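Local coordinates for protein nucleoside phosphorylase, putative (Trypanosoma brucei, PDB 3BJE) that has uridine phosphorylase activity, splitting uridine with phosphate into uracil and ribose 1-phosphate, and works as a homodimer, at residues L277-S282 against E286-I291. Numbering follows the deposited sequence.
Sequences LKFNLS and EVVTNI
The F279 ring and the E286 carboxylate lie on the same side of a β-hairpin, formed by strands 279-281 and 284-292 at the margin of the nucleoside phosphorylase fold. The ring meets the second strand obliquely: CE2 lies 3.8 Å from CG2 of V288, while CD2 passes close to the carbonyl oxygen of E286. With chi1 at -53°, the ring is swung beside its own backbone N, along the neighbouring strand toward V288. I194 of helix 186-198 and T243 of strand 239-246 also touch F279, so a broad apolar ring suits this filling between hairpin, helix and sheet. V288, which also touches I168 and P152, offers a compact branched side chain for a buried apolar site.

The carboxylate of E286 stands on an extended chain, its CG anti to the backbone N (chi1 -168°). CD1 of L281 rests across this chain, 3.9 Å from CB and 3.8 Å from OE1 of E286, an apolar neighbour for the aliphatic stem. The buried acid is well provided for: R165 forms a salt bridge to OE1, while T243 OG1 and H166 ND1 hydrogen-bond to OE2. These partners probably favour the ionised form and tie the hairpin to strands 161-169 and 239-246.

F279 and E286 form an antiparallel hydrogen-bonded pair: F279 N donates to E286 O at 2.8 Å, and E286 N donates to F279 O at 2.8 Å. K278 and V287 still lie alongside each other; past them, toward L277 and V288, the backbones diverge. Strand 284-292 continues to I291, which touches the bound uracil. Where the backbones separate, a water bridges them, donating to L277 O at 2.7 Å and accepting from V288 N at 2.9 Å.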
loop_
_atom_site.group_PDB
_atom_site.type_symbol
_atom_site.label_atom_id
_atom_site.label_comp_id
_atom_site.label_asym_id
_atom_site.label_seq_id
_atom_site.Cartn_x
_atom_site.Cartn_y
_atom_site.Cartn_z
ATOM N N LEU A 277 11.024 -24.096 -4.800
ATOM C CA LEU A 277 12.352 -23.685 -4.362
ATOM C C LEU A 277 12.771 -24.356 -3.058
ATOM O O LEU A 277 11.954 -24.583 -2.152
ATOM C CB LEU A 277 12.461 -22.158 -4.216
ATOM C CG LEU A 277 12.026 -21.304 -5.410
ATOM C CD1 LEU A 277 12.265 -19.865 -5.137
ATOM C CD2 LEU A 277 12.790 -21.727 -6.666
ATOM N N LYS A 278 14.069 -24.641 -2.980
ATOM C CA LYS A 278 14.706 -25.089 -1.773
ATOM C C LYS A 278 15.984 -24.281 -1.640
ATOM O O LYS A 278 16.787 -24.220 -2.575
ATOM C CB LYS A 278 15.006 -26.584 -1.863
ATOM C CG LYS A 278 13.757 -27.439 -1.867
ATOM C CD LYS A 278 14.076 -28.922 -1.872
ATOM C CE LYS A 278 12.808 -29.741 -1.651
ATOM N NZ LYS A 278 12.133 -29.402 -0.352
ATOM N N PHE A 279 16.154 -23.628 -0.497
ATOM C CA PHE A 279 17.336 -22.841 -0.240
ATOM C C PHE A 279 18.235 -23.637 0.674
ATOM O O PHE A 279 17.853 -23.944 1.796
ATOM C CB PHE A 279 16.960 -21.516 0.426
ATOM C CG PHE A 279 15.901 -20.735 -0.323
ATOM C CD1 PHE A 279 16.082 -20.407 -1.660
ATOM C CD2 PHE A 279 14.727 -20.343 0.308
ATOM C CE1 PHE A 279 15.132 -19.718 -2.351
ATOM C CE2 PHE A 279 13.755 -19.627 -0.389
ATOM C CZ PHE A 279 13.964 -19.310 -1.719
ATOM N N ASN A 280 19.425 -23.968 0.184
ATOM C CA ASN A 280 20.432 -24.665 0.987
ATOM C C ASN A 280 21.231 -23.630 1.756
ATOM O O ASN A 280 22.223 -23.094 1.262
ATOM C CB ASN A 280 21.327 -25.493 0.081
ATOM C CG ASN A 280 20.573 -26.620 -0.596
ATOM O OD1 ASN A 280 19.826 -27.356 0.051
ATOM N ND2 ASN A 280 20.753 -26.752 -1.906
ATOM N N LEU A 281 20.774 -23.330 2.965
ATOM C CA LEU A 281 21.327 -22.231 3.744
ATOM C C LEU A 281 22.220 -22.717 4.891
ATOM O O LEU A 281 22.292 -23.917 5.186
ATOM C CB LEU A 281 20.192 -21.336 4.243
ATOM C CG LEU A 281 19.305 -20.791 3.118
ATOM C CD1 LEU A 281 18.249 -19.836 3.671
ATOM C CD2 LEU A 281 20.144 -20.059 2.076
ATOM N N SER A 282 22.906 -21.771 5.526
ATOM C CA SER A 282 23.964 -22.097 6.495
ATOM C C SER A 282 23.488 -23.022 7.594
ATOM O O SER A 282 24.221 -23.914 8.005
ATOM C CB SER A 282 24.552 -20.830 7.118
ATOM O OG SER A 282 23.592 -20.154 7.910
ATOM N N GLU A 286 15.780 -24.239 3.724
ATOM C CA GLU A 286 14.637 -23.372 3.951
ATOM C C GLU A 286 13.784 -23.309 2.688
ATOM O O GLU A 286 14.307 -23.392 1.576
ATOM C CB GLU A 286 15.094 -21.961 4.318
ATOM C CG GLU A 286 13.984 -21.063 4.851
ATOM C CD GLU A 286 14.514 -19.868 5.623
ATOM O OE1 GLU A 286 15.533 -20.052 6.336
ATOM O OE2 GLU A 286 13.899 -18.781 5.553
ATOM N N VAL A 287 12.471 -23.187 2.866
ATOM C CA VAL A 287 11.549 -23.082 1.724
ATOM C C VAL A 287 10.671 -21.854 1.875
ATOM O O VAL A 287 10.647 -21.211 2.931
ATOM C CB VAL A 287 10.642 -24.327 1.573
ATOM C CG1 VAL A 287 11.485 -25.611 1.500
ATOM C CG2 VAL A 287 9.639 -24.419 2.722
ATOM N N VAL A 288 9.979 -21.488 0.798
ATOM C CA VAL A 288 9.035 -20.366 0.862
ATOM C C VAL A 288 7.739 -20.853 1.500
ATOM O O VAL A 288 6.973 -21.595 0.889
ATOM C CB VAL A 288 8.743 -19.757 -0.523
ATOM C CG1 VAL A 288 7.736 -18.601 -0.419
ATOM C CG2 VAL A 288 10.024 -19.280 -1.197
ATOM N N THR A 289 7.513 -20.436 2.746
ATOM C CA THR A 289 6.361 -20.876 3.510
ATOM C C THR A 289 5.115 -20.028 3.302
ATOM O O THR A 289 4.003 -20.489 3.510
ATOM C CB THR A 289 6.678 -20.893 5.028
ATOM O OG1 THR A 289 7.353 -19.683 5.386
ATOM C CG2 THR A 289 7.524 -22.136 5.394
ATOM N N ASN A 290 5.277 -18.750 2.951
ATOM C CA ASN A 290 4.109 -17.908 2.829
ATOM C C ASN A 290 4.323 -16.718 1.923
ATOM O O ASN A 290 5.452 -16.353 1.632
ATOM C CB ASN A 290 3.543 -17.481 4.201
ATOM C CG ASN A 290 4.508 -16.641 5.032
ATOM O OD1 ASN A 290 5.716 -16.875 5.062
ATOM N ND2 ASN A 290 3.950 -15.666 5.750
ATOM N N ILE A 291 3.204 -16.147 1.486
ATOM C CA ILE A 291 3.173 -14.950 0.640
ATOM C C ILE A 291 2.181 -13.968 1.257
ATOM O O ILE A 291 1.056 -14.356 1.598
ATOM C CB ILE A 291 2.684 -15.261 -0.794
ATOM C CG1 ILE A 291 3.575 -16.314 -1.455
ATOM C CG2 ILE A 291 2.595 -13.971 -1.640
ATOM C CD1 ILE A 291 2.936 -16.971 -2.695
HETATM O O HOH W 1 9.786 -23.047 -1.606
#